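Local coordinates for protein glycoside Hydrolase (Bacteroides uniformis, PDB 5T99) that is a family 2 glycoside hydrolase that probably releases galactose-type sugars during agarose breakdown by a human gut bacterium, at residues I414-L419 and G470-P475; C449-N452 and P457-N460; N452-P457 and Y478-R483. All blocks are in the same frame, centred on the assembly; numbering follows the deposited sequence.

Interaction 1 (I414-L419 and G470-P475); sequences IGNEIL and GMNYKP. With GIF (D-galacto-isofagomine), chain C; EDO (1,2-ethanediol), chain P.
N416 and E417 meet N472 where two strands of the family 2 TIM barrel end, with strand 447-451 lying between them. The Asn-Glu pair at the end of the fourth barrel strand is the hallmark of clan GH-A enzymes, in which this glutamate acts as the acid/base; E417 is consistent with that role. N416 comes first. Its CG lies anti to the backbone N (chi1 167°), which brings the amide within range of N472 ND2, the two side chains crossing at about a right angle. The bond from N472 ND2 to N416 OD1 is weak, at 3.3 Å, and the firmer partner of that oxygen is R346, while N416 ND2 is held by D373.

E417 follows as the strand gives way to loop, its chain extended beyond CG. N472 ND2 gives it the second, much straighter bond: 3.2 Å to E417 OE2, with an N-H...O angle of 172°. The oxygen lies in the plane of the N472 amide but is approached on its anti side, 34° out of the carboxylate plane. Because N472 OD1 is bonded to S493 OG, both ends of this amide are fixed, and N472 probably acts as a second-shell residue that helps to position the carboxylate. The same E417 OE2 receives a weak bond from the ring nitrogen N of galacto-isofagomine at 3.0 Å and one from O2 of an ethanediol, probably a crystallisation additive. Y473, whose OH binds E494 and S497, turns its ring edge to E417, with Y473 CE2 4.1 Å from E417 OE2. On the next residue, K474 NZ bonds N472 O at 3.0 Å, almost in line with the carbonyl.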
ATOM      1  N   ILE A 414      13.712  -7.512   6.552  1.00 14.64           N
ATOM      2  CA  ILE A 414      13.647  -8.970   6.761  1.00 14.95           C
ATOM      3  C   ILE A 414      12.630  -9.427   7.807  1.00 15.30           C
ATOM      4  O   ILE A 414      12.302 -10.619   7.884  1.00 16.36           O
ATOM      5  CB  ILE A 414      15.029  -9.593   7.112  1.00 14.76           C
ATOM      6  CG1 ILE A 414      15.690  -8.885   8.299  1.00 14.80           C
ATOM      7  CG2 ILE A 414      15.937  -9.580   5.890  1.00 14.69           C
ATOM      8  CD1 ILE A 414      16.845  -9.647   8.908  1.00 15.09           C
ATOM      9  N   GLY A 415      12.142  -8.506   8.616  1.00 15.35           N
ATOM     10  CA  GLY A 415      11.155  -8.849   9.612  1.00 15.71           C
ATOM     11  C   GLY A 415      10.700  -7.656  10.424  1.00 16.07           C
ATOM     12  O   GLY A 415      11.330  -6.588  10.421  1.00 15.59           O
ATOM     13  N   ASN A 416       9.601  -7.861  11.135  1.00 16.86           N
ATOM     14  CA  ASN A 416       9.040  -6.854  12.020  1.00 17.76           C
ATOM     15  C   ASN A 416       8.797  -7.415  13.406  1.00 17.86           C
ATOM     16  O   ASN A 416       8.058  -8.394  13.556  1.00 18.33           O
ATOM     17  CB  ASN A 416       7.723  -6.347  11.452  1.00 18.21           C
ATOM     18  CG  ASN A 416       6.949  -5.538  12.456  1.00 18.72           C
ATOM     19  OD1 ASN A 416       7.315  -4.402  12.761  1.00 18.55           O
ATOM     20  ND2 ASN A 416       5.884  -6.126  13.002  1.00 19.14           N
ATOM     21  N   GLU A 417       9.405  -6.783  14.408  1.00 18.36           N
ATOM     22  CA  GLU A 417       9.170  -7.101  15.835  1.00 18.88           C
ATOM     23  C   GLU A 417       9.303  -8.584  16.177  1.00 19.01           C
ATOM     24  O   GLU A 417       8.566  -9.103  17.011  1.00 20.69           O
ATOM     25  CB  GLU A 417       7.790  -6.580  16.278  1.00 18.65           C
ATOM     26  CG  GLU A 417       7.601  -5.092  16.059  1.00 18.69           C
ATOM     27  CD  GLU A 417       6.369  -4.531  16.740  1.00 18.66           C
ATOM     28  OE1 GLU A 417       5.356  -5.251  16.883  1.00 18.75           O
ATOM     29  OE2 GLU A 417       6.412  -3.352  17.120  1.00 18.89           O
ATOM     30  N   ILE A 418      10.231  -9.266  15.524  1.00 19.08           N
ATOM     31  CA  ILE A 418      10.350 -10.717  15.669  1.00 19.45           C
ATOM     32  C   ILE A 418      10.805 -11.138  17.071  1.00 19.83           C
ATOM     33  O   ILE A 418      11.600 -10.447  17.703  1.00 20.21           O
ATOM     34  CB  ILE A 418      11.233 -11.356  14.566  1.00 19.57           C
ATOM     35  CG1 ILE A 418      12.740 -11.015  14.708  1.00 19.85           C
ATOM     36  CG2 ILE A 418      10.650 -11.055  13.191  1.00 19.69           C
ATOM     37  CD1 ILE A 418      13.199  -9.586  14.487  1.00 19.74           C
ATOM     38  N   LEU A 419      10.281 -12.264  17.555  1.00 20.69           N
ATOM     39  CA  LEU A 419      10.557 -12.718  18.935  1.00 21.95           C
ATOM     40  C   LEU A 419      12.031 -13.106  19.183  1.00 21.77           C
ATOM     41  O   LEU A 419      12.512 -13.048  20.326  1.00 22.09           O
ATOM     42  CB  LEU A 419       9.615 -13.865  19.328  1.00 22.89           C
ATOM     43  CG  LEU A 419       8.249 -13.434  19.892  1.00 24.38           C
ATOM     44  CD1 LEU A 419       7.617 -12.279  19.120  1.00 24.54           C
ATOM     45  CD2 LEU A 419       7.303 -14.626  19.948  1.00 24.30           C
ATOM     46  N   GLY A 470      16.154  -0.331  12.152  1.00 16.04           N
ATOM     47  CA  GLY A 470      14.933   0.408  12.441  1.00 16.52           C
ATOM     48  C   GLY A 470      14.471   0.197  13.875  1.00 16.66           C
ATOM     49  O   GLY A 470      14.425  -0.938  14.337  1.00 16.73           O
ATOM     50  N   MET A 471      14.116   1.280  14.570  1.00 16.95           N
ATOM     51  CA  MET A 471      13.540   1.201  15.923  1.00 17.37           C
ATOM     52  C   MET A 471      12.031   1.453  15.913  1.00 17.31           C
ATOM     53  O   MET A 471      11.563   2.442  15.341  1.00 16.87           O
ATOM     54  CB  MET A 471      14.207   2.218  16.847  1.00 17.88           C
ATOM     55  CG  MET A 471      15.698   2.014  16.997  1.00 18.38           C
ATOM     56  SD  MET A 471      16.420   3.178  18.152  1.00 19.21           S
ATOM     57  CE  MET A 471      16.097   2.349  19.692  1.00 19.57           C
ATOM     58  N   ASN A 472      11.281   0.563  16.559  1.00 17.45           N
ATOM     59  CA  ASN A 472       9.840   0.738  16.742  1.00 17.60           C
ATOM     60  C   ASN A 472       9.537   1.325  18.111  1.00 18.27           C
ATOM     61  O   ASN A 472       9.791   0.681  19.125  1.00 19.46           O
ATOM     62  CB  ASN A 472       9.121  -0.596  16.597  1.00 17.57           C
ATOM     63  CG  ASN A 472       9.114  -1.099  15.181  1.00 17.19           C
ATOM     64  OD1 ASN A 472       9.901  -0.643  14.343  1.00 16.97           O
ATOM     65  ND2 ASN A 472       8.203  -2.026  14.887  1.00 17.06           N
ATOM     66  N   TYR A 473       9.015   2.552  18.125  1.00 19.32           N
ATOM     67  CA  TYR A 473       8.497   3.238  19.333  1.00 19.47           C
ATOM     68  C   TYR A 473       9.536   3.496  20.426  1.00 20.77           C
ATOM     69  O   TYR A 473       9.279   3.232  21.605  1.00 20.78           O
ATOM     70  CB  TYR A 473       7.296   2.491  19.902  1.00 18.43           C
ATOM     71  CG  TYR A 473       6.261   2.168  18.854  1.00 18.07           C
ATOM     72  CD1 TYR A 473       5.419   3.165  18.340  1.00 17.74           C
ATOM     73  CD2 TYR A 473       6.125   0.871  18.362  1.00 17.51           C
ATOM     74  CE1 TYR A 473       4.466   2.871  17.373  1.00 17.16           C
ATOM     75  CE2 TYR A 473       5.181   0.575  17.398  1.00 17.48           C
ATOM     76  CZ  TYR A 473       4.355   1.582  16.916  1.00 16.99           C
ATOM     77  OH  TYR A 473       3.433   1.281  15.972  1.00 16.59           O
ATOM     78  N   LYS A 474      10.695   4.030  20.031  1.00 21.24           N
ATOM     79  CA  LYS A 474      11.796   4.269  20.974  1.00 22.03           C
ATOM     80  C   LYS A 474      12.447   5.663  20.873  1.00 21.76           C
ATOM     81  O   LYS A 474      13.674   5.779  21.036  1.00 21.74           O
ATOM     82  CB  LYS A 474      12.875   3.187  20.774  1.00 22.63           C
ATOM     83  CG  LYS A 474      12.399   1.761  20.964  1.00 23.48           C
ATOM     84  CD  LYS A 474      12.059   1.452  22.416  1.00 23.70           C
ATOM     85  CE  LYS A 474      11.541   0.030  22.548  1.00 24.22           C
ATOM     86  NZ  LYS A 474      10.183  -0.136  21.954  1.00 24.80           N
ATOM     87  N   PRO A 475      11.648   6.726  20.645  1.00 21.70           N
ATOM     88  CA  PRO A 475      12.251   8.069  20.519  1.00 21.89           C
ATOM     89  C   PRO A 475      13.017   8.504  21.765  1.00 21.47           C
ATOM     90  O   PRO A 475      14.037   9.178  21.645  1.00 21.46           O
ATOM     91  CB  PRO A 475      11.047   8.980  20.258  1.00 22.34           C
ATOM     92  CG  PRO A 475       9.887   8.269  20.870  1.00 22.34           C
ATOM     93  CD  PRO A 475      10.174   6.798  20.691  1.00 22.52           C
TER
HETATM   94  C   GIF C 901       3.311  -3.828  14.930  1.00 18.07           C
HETATM   95  N   GIF C 901       3.629  -2.866  15.975  1.00 18.35           N
HETATM   96  O   GIF C 901       0.444  -0.483  17.862  1.00 18.41           O
HETATM   97  C1  GIF C 901       2.049  -3.409  14.203  1.00 17.93           C
HETATM   98  O1  GIF C 901       0.543  -4.265  15.868  1.00 18.58           O
HETATM   99  C2  GIF C 901       0.923  -3.076  15.178  1.00 18.30           C
HETATM  100  O2  GIF C 901       1.633  -4.465  13.340  1.00 16.65           O
HETATM  101  C3  GIF C 901       1.346  -2.010  16.185  1.00 18.41           C
HETATM  102  C4  GIF C 901       2.611  -2.441  16.919  1.00 18.45           C
HETATM  103  C5  GIF C 901       0.223  -1.728  17.185  1.00 18.53           C
HETATM  104  C1  EDO P 914       6.173  -1.920  20.569  1.00 42.61           C
HETATM  105  O1  EDO P 914       7.238  -1.725  21.528  1.00 45.01           O
HETATM  106  C2  EDO P 914       5.279  -3.085  20.966  1.00 41.14           C
HETATM  107  O2  EDO P 914       4.570  -3.532  19.806  1.00 40.46           O

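Interaction 2 (C449-N452 and P457-N460); sequences CGFN and PFDN
This is an apolar, largely aromatic contact inside one beta-alpha-beta unit of the TIM barrel, in which F451, at the end of strand 447-451, packs on P457 and F458 of the short helix 456-459. The phenyl group of F451 has CG anti to its own carbonyl carbon (chi1 -59°), which presents one ring face to the proline. P457 CB sits over that face, 4.2 Å from the ring centroid, a CH-pi contact whose closest approach is 3.8 Å to F451 CD1. P457 CG continues the contact back to F451 CB at 3.9 Å, the two side chains lying alongside one another and running opposite ways. F458 adds a T-shaped pair: the edge of F451 is directed at the face of F458, with planes at 69° and centroids 5.9 Å apart. Both phenylalanines also touch A469 of the next strand, 468-472. Replacing F451 with an alanine would probably open a gap between strand and helix, leaving P457 without its CH-pi partner and F458 without the ring edge directed at its face. With only carbon atoms meeting across the contact, the fit of strand and helix rests here on dispersion, weak CH-pi and edge-to-face attraction and the exclusion of water, not on polar bonds.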
ATOM      1  N   CYS A 449      15.472  -4.057   9.328  1.00 14.42           N
ATOM      2  CA  CYS A 449      14.574  -4.799  10.204  1.00 14.94           C
ATOM      3  C   CYS A 449      13.965  -3.819  11.199  1.00 15.31           C
ATOM      4  O   CYS A 449      14.585  -2.799  11.527  1.00 15.45           O
ATOM      5  CB  CYS A 449      15.345  -5.916  10.931  1.00 15.05           C
ATOM      6  SG  CYS A 449      14.325  -7.186  11.720  1.00 15.27           S
ATOM      7  N   GLY A 450      12.751  -4.115  11.659  1.00 15.81           N
ATOM      8  CA  GLY A 450      12.030  -3.242  12.606  1.00 16.16           C
ATOM      9  C   GLY A 450      12.086  -3.804  14.013  1.00 15.86           C
ATOM     10  O   GLY A 450      11.470  -4.839  14.281  1.00 15.90           O
ATOM     11  N   PHE A 451      12.823  -3.140  14.902  1.00 15.96           N
ATOM     12  CA  PHE A 451      13.061  -3.644  16.264  1.00 16.46           C
ATOM     13  C   PHE A 451      12.222  -2.928  17.319  1.00 17.17           C
ATOM     14  O   PHE A 451      12.376  -1.720  17.521  1.00 17.21           O
ATOM     15  CB  PHE A 451      14.532  -3.505  16.636  1.00 16.19           C
ATOM     16  CG  PHE A 451      15.467  -4.233  15.710  1.00 16.16           C
ATOM     17  CD1 PHE A 451      15.390  -5.615  15.567  1.00 16.10           C
ATOM     18  CD2 PHE A 451      16.442  -3.537  14.985  1.00 16.03           C
ATOM     19  CE1 PHE A 451      16.268  -6.286  14.719  1.00 16.23           C
ATOM     20  CE2 PHE A 451      17.311  -4.203  14.136  1.00 15.91           C
ATOM     21  CZ  PHE A 451      17.230  -5.581  14.004  1.00 15.90           C
ATOM     22  N   ASN A 452      11.353  -3.677  17.999  1.00 18.19           N
ATOM     23  CA  ASN A 452      10.549  -3.132  19.114  1.00 18.83           C
ATOM     24  C   ASN A 452      11.111  -3.388  20.502  1.00 19.43           C
ATOM     25  O   ASN A 452      10.731  -2.681  21.444  1.00 20.52           O
ATOM     26  CB  ASN A 452       9.096  -3.605  19.061  1.00 18.94           C
ATOM     27  CG  ASN A 452       8.943  -5.114  19.170  1.00 18.66           C
ATOM     28  OD1 ASN A 452       9.841  -5.882  18.812  1.00 17.65           O
ATOM     29  ND2 ASN A 452       7.766  -5.546  19.627  1.00 18.72           N
ATOM     30  N   PRO A 457      17.910  -6.547  20.919  1.00 16.81           N
ATOM     31  CA  PRO A 457      18.557  -6.850  19.629  1.00 16.72           C
ATOM     32  C   PRO A 457      19.846  -6.044  19.346  1.00 16.61           C
ATOM     33  O   PRO A 457      20.693  -6.520  18.579  1.00 16.40           O
ATOM     34  CB  PRO A 457      17.470  -6.523  18.608  1.00 16.84           C
ATOM     35  CG  PRO A 457      16.662  -5.463  19.259  1.00 17.17           C
ATOM     36  CD  PRO A 457      16.685  -5.747  20.738  1.00 16.94           C
ATOM     37  N   PHE A 458      19.991  -4.871  19.979  1.00 16.16           N
ATOM     38  CA  PHE A 458      21.235  -4.095  19.937  1.00 16.10           C
ATOM     39  C   PHE A 458      22.368  -4.721  20.763  1.00 16.73           C
ATOM     40  O   PHE A 458      23.545  -4.703  20.338  1.00 15.84           O
ATOM     41  CB  PHE A 458      20.981  -2.654  20.361  1.00 15.83           C
ATOM     42  CG  PHE A 458      20.096  -1.917  19.410  1.00 16.39           C
ATOM     43  CD1 PHE A 458      20.632  -1.315  18.282  1.00 16.39           C
ATOM     44  CD2 PHE A 458      18.726  -1.872  19.600  1.00 16.50           C
ATOM     45  CE1 PHE A 458      19.825  -0.657  17.385  1.00 16.58           C
ATOM     46  CE2 PHE A 458      17.912  -1.225  18.686  1.00 16.53           C
ATOM     47  CZ  PHE A 458      18.463  -0.611  17.582  1.00 16.38           C
ATOM     48  N   ASP A 459      22.010  -5.255  21.938  1.00 16.86           N
ATOM     49  CA  ASP A 459      22.964  -5.929  22.843  1.00 17.21           C
ATOM     50  C   ASP A 459      23.209  -7.403  22.481  1.00 16.43           C
ATOM     51  O   ASP A 459      24.246  -7.961  22.842  1.00 15.55           O
ATOM     52  CB  ASP A 459      22.472  -5.862  24.300  1.00 17.95           C
ATOM     53  CG  ASP A 459      22.468  -4.446  24.871  1.00 18.87           C
ATOM     54  OD1 ASP A 459      23.023  -3.512  24.248  1.00 19.35           O
ATOM     55  OD2 ASP A 459      21.900  -4.274  25.974  1.00 20.02           O
ATOM     56  N   ASN A 460      22.245  -8.015  21.785  1.00 15.51           N
ATOM     57  CA  ASN A 460      22.328  -9.410  21.379  1.00 14.84           C
ATOM     58  C   ASN A 460      22.887  -9.616  19.956  1.00 14.40           C
ATOM     59  O   ASN A 460      22.641 -10.659  19.341  1.00 13.84           O
ATOM     60  CB  ASN A 460      20.940 -10.053  21.465  1.00 14.90           C
ATOM     61  CG  ASN A 460      20.340 -10.002  22.860  1.00 14.74           C
ATOM     62  OD1 ASN A 460      21.007  -9.665  23.825  1.00 14.56           O
ATOM     63  ND2 ASN A 460      19.057 -10.331  22.958  1.00 14.67           N
TER

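Interaction 3 (N452-P457 and Y478-R483)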
ATOM      1  N   ASN A 452      11.353  -3.677  17.999  1.00 18.19           N
ATOM      2  CA  ASN A 452      10.549  -3.132  19.114  1.00 18.83           C
ATOM      3  C   ASN A 452      11.111  -3.388  20.502  1.00 19.43           C
ATOM      4  O   ASN A 452      10.731  -2.681  21.444  1.00 20.52           O
ATOM      5  CB  ASN A 452       9.096  -3.605  19.061  1.00 18.94           C
ATOM      6  CG  ASN A 452       8.943  -5.114  19.170  1.00 18.66           C
ATOM      7  OD1 ASN A 452       9.841  -5.882  18.812  1.00 17.65           O
ATOM      8  ND2 ASN A 452       7.766  -5.546  19.627  1.00 18.72           N
ATOM      9  N   TYR A 453      11.993  -4.373  20.665  1.00 19.49           N
ATOM     10  CA  TYR A 453      12.605  -4.576  21.976  1.00 19.64           C
ATOM     11  C   TYR A 453      13.806  -3.626  22.053  1.00 19.60           C
ATOM     12  O   TYR A 453      14.442  -3.319  21.031  1.00 19.74           O
ATOM     13  CB  TYR A 453      13.021  -6.030  22.198  1.00 20.53           C
ATOM     14  CG  TYR A 453      11.919  -7.088  22.206  1.00 21.49           C
ATOM     15  CD1 TYR A 453      10.602  -6.802  21.843  1.00 22.49           C
ATOM     16  CD2 TYR A 453      12.221  -8.409  22.533  1.00 22.70           C
ATOM     17  CE1 TYR A 453       9.623  -7.789  21.837  1.00 23.23           C
ATOM     18  CE2 TYR A 453      11.250  -9.401  22.517  1.00 23.04           C
ATOM     19  CZ  TYR A 453       9.954  -9.083  22.165  1.00 23.52           C
ATOM     20  OH  TYR A 453       8.977 -10.054  22.144  1.00 25.36           O
ATOM     21  N   TYR A 454      14.076  -3.124  23.251  1.00 19.30           N
ATOM     22  CA  TYR A 454      15.263  -2.315  23.512  1.00 19.58           C
ATOM     23  C   TYR A 454      15.722  -2.509  24.972  1.00 19.26           C
ATOM     24  O   TYR A 454      14.907  -2.373  25.879  1.00 19.12           O
ATOM     25  CB  TYR A 454      15.002  -0.829  23.231  1.00 19.83           C
ATOM     26  CG  TYR A 454      16.243  -0.002  23.438  1.00 20.21           C
ATOM     27  CD1 TYR A 454      17.135   0.227  22.398  1.00 20.11           C
ATOM     28  CD2 TYR A 454      16.560   0.504  24.699  1.00 20.83           C
ATOM     29  CE1 TYR A 454      18.296   0.953  22.601  1.00 20.36           C
ATOM     30  CE2 TYR A 454      17.715   1.232  24.914  1.00 20.88           C
ATOM     31  CZ  TYR A 454      18.582   1.454  23.863  1.00 21.11           C
ATOM     32  OH  TYR A 454      19.726   2.195  24.092  1.00 22.10           O
ATOM     33  N   PRO A 455      17.007  -2.787  25.223  1.00 18.91           N
ATOM     34  CA  PRO A 455      18.099  -2.803  24.224  1.00 18.46           C
ATOM     35  C   PRO A 455      18.375  -4.163  23.532  1.00 17.73           C
ATOM     36  O   PRO A 455      19.323  -4.250  22.755  1.00 17.49           O
ATOM     37  CB  PRO A 455      19.316  -2.378  25.067  1.00 18.69           C
ATOM     38  CG  PRO A 455      19.025  -2.955  26.422  1.00 18.71           C
ATOM     39  CD  PRO A 455      17.529  -2.812  26.605  1.00 18.68           C
ATOM     40  N   ALA A 456      17.551  -5.184  23.783  1.00 16.98           N
ATOM     41  CA  ALA A 456      17.855  -6.586  23.409  1.00 16.91           C
ATOM     42  C   ALA A 456      18.576  -6.808  22.065  1.00 16.79           C
ATOM     43  O   ALA A 456      19.737  -7.175  22.070  1.00 16.73           O
ATOM     44  CB  ALA A 456      16.605  -7.462  23.507  1.00 16.38           C
ATOM     45  N   PRO A 457      17.910  -6.547  20.919  1.00 16.81           N
ATOM     46  CA  PRO A 457      18.557  -6.850  19.629  1.00 16.72           C
ATOM     47  C   PRO A 457      19.846  -6.044  19.346  1.00 16.61           C
ATOM     48  O   PRO A 457      20.693  -6.520  18.579  1.00 16.40           O
ATOM     49  CB  PRO A 457      17.470  -6.523  18.608  1.00 16.84           C
ATOM     50  CG  PRO A 457      16.662  -5.463  19.259  1.00 17.17           C
ATOM     51  CD  PRO A 457      16.685  -5.747  20.738  1.00 16.94           C
ATOM     52  N   TYR A 478      16.684   7.230  21.412  1.00 21.35           N
ATOM     53  CA  TYR A 478      17.478   7.544  20.211  1.00 21.17           C
ATOM     54  C   TYR A 478      18.884   8.027  20.569  1.00 21.95           C
ATOM     55  O   TYR A 478      19.859   7.572  19.976  1.00 20.90           O
ATOM     56  CB  TYR A 478      16.795   8.593  19.321  1.00 20.31           C
ATOM     57  CG  TYR A 478      15.552   8.150  18.564  1.00 19.46           C
ATOM     58  CD1 TYR A 478      15.093   6.822  18.584  1.00 19.56           C
ATOM     59  CD2 TYR A 478      14.856   9.062  17.783  1.00 19.12           C
ATOM     60  CE1 TYR A 478      13.959   6.441  17.869  1.00 19.22           C
ATOM     61  CE2 TYR A 478      13.733   8.687  17.062  1.00 19.13           C
ATOM     62  CZ  TYR A 478      13.290   7.379  17.107  1.00 18.96           C
ATOM     63  OH  TYR A 478      12.180   7.017  16.403  1.00 19.13           O
ATOM     64  N   ALA A 479      18.979   8.934  21.539  1.00 22.31           N
ATOM     65  CA  ALA A 479      20.273   9.444  21.963  1.00 23.13           C
ATOM     66  C   ALA A 479      21.163   8.337  22.533  1.00 23.73           C
ATOM     67  O   ALA A 479      22.336   8.227  22.162  1.00 24.16           O
ATOM     68  CB  ALA A 479      20.100  10.574  22.973  1.00 23.44           C
ATOM     69  N   GLU A 480      20.600   7.511  23.416  1.00 24.28           N
ATOM     70  CA  GLU A 480      21.368   6.456  24.092  1.00 23.92           C
ATOM     71  C   GLU A 480      21.899   5.393  23.118  1.00 23.49           C
ATOM     72  O   GLU A 480      23.055   4.985  23.232  1.00 24.18           O
ATOM     73  CB  GLU A 480      20.545   5.806  25.219  1.00 24.08           C
ATOM     74  CG  GLU A 480      21.237   4.626  25.889  1.00 25.22           C
ATOM     75  CD  GLU A 480      20.464   4.053  27.060  1.00 25.62           C
ATOM     76  OE1 GLU A 480      19.789   3.017  26.879  1.00 26.57           O
ATOM     77  OE2 GLU A 480      20.544   4.630  28.161  1.00 26.16           O
ATOM     78  N   VAL A 481      21.072   4.941  22.173  1.00 22.48           N
ATOM     79  CA  VAL A 481      21.511   3.897  21.231  1.00 21.99           C
ATOM     80  C   VAL A 481      22.649   4.373  20.329  1.00 21.64           C
ATOM     81  O   VAL A 481      23.482   3.568  19.948  1.00 21.24           O
ATOM     82  CB  VAL A 481      20.352   3.321  20.387  1.00 21.44           C
ATOM     83  CG1 VAL A 481      19.937   4.275  19.263  1.00 21.38           C
ATOM     84  CG2 VAL A 481      20.721   1.950  19.836  1.00 21.36           C
ATOM     85  N   GLN A 482      22.675   5.671  20.014  1.00 21.77           N
ATOM     86  CA  GLN A 482      23.790   6.291  19.272  1.00 22.64           C
ATOM     87  C   GLN A 482      25.095   6.383  20.092  1.00 23.05           C
ATOM     88  O   GLN A 482      26.181   6.286  19.525  1.00 24.06           O
ATOM     89  CB  GLN A 482      23.408   7.689  18.749  1.00 21.85           C
ATOM     90  CG  GLN A 482      22.293   7.690  17.720  1.00 21.69           C
ATOM     91  CD  GLN A 482      21.831   9.099  17.357  1.00 22.03           C
ATOM     92  OE1 GLN A 482      22.387   9.739  16.448  1.00 22.02           O
ATOM     93  NE2 GLN A 482      20.799   9.583  18.050  1.00 21.04           N
ATOM     94  N   ARG A 483      24.991   6.603  21.401  1.00 23.68           N
ATOM     95  CA  ARG A 483      26.153   6.535  22.295  1.00 24.28           C
ATOM     96  C   ARG A 483      26.739   5.119  22.338  1.00 22.78           C
ATOM     97  O   ARG A 483      27.952   4.934  22.208  1.00 21.97           O
ATOM     98  CB  ARG A 483      25.787   6.941  23.733  1.00 27.02           C
ATOM     99  CG  ARG A 483      25.961   8.410  24.067  1.00 29.63           C
ATOM    100  CD  ARG A 483      25.878   8.640  25.581  1.00 31.64           C
ATOM    101  NE  ARG A 483      24.583   8.250  26.176  1.00 33.54           N
ATOM    102  CZ  ARG A 483      23.431   8.939  26.078  1.00 33.24           C
ATOM    103  NH1 ARG A 483      23.358  10.075  25.385  1.00 33.34           N
ATOM    104  NH2 ARG A 483      22.324   8.471  26.666  1.00 33.09           N
TER
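Y454 reaches from the loop after strand 447-451 to helix 478-484, where V481 and E480 receive its ring and its hydroxyl. The close-packed part is apolar. V481 CG2 lies in the plane of the Y454 ring at its edge, 3.8 Å from Y454 CE1, and V481 itself is buried, with M471 and L490 beside it. The ring is also held from above, within its own loop: P455, which follows a cis peptide bond, places CB 3.9 Å above the ring plane, over the centre. Extended by an anti first torsion (chi1 -177°), Y454 meets the helix with its ring and hydroxyl.

Its phenol end belongs to the looser side, where Y454 and E480 are both partly exposed. There Y454 OH donates a hydrogen bond of 2.9 Å to E480 OE1, using the anti lone pair of that oxygen. The extended E480 chain crosses the tyrosine obliquely, yet its carboxylate is turned only 24° from the ring plane, and E480 OE1 lies at the ring edge, 3.4 Å from Y454 CE2. One buried valine and one hydrogen bond at the partly exposed margin thus dock a beta-alpha loop against the helix of the following beta-alpha unit, the neighbour-to-neighbour packing of a TIM barrel.

Read from the N terminus, strand 409-416 opens interaction 1, whose loop closes some fifty residues later, when strand 468-472 arrives. Interaction 2 falls entirely within that span and closes a very short loop, from strand 447-451 to helix 456-459. Interaction 3 sets out from the same region, sharing N452 and P457, but closes a loop of about twenty residues that contains strand 468-472; it ends on helix 478-484 and therefore crosses interaction 1. Direct contacts join all three: N472 N lies 2.7 Å from F451 O, K474 NZ bonds N452 O, and F458 touches V481. Together they tie three successive barrel strands and two outer helices into one sector reaching from the ligand pocket to the barrel's periphery.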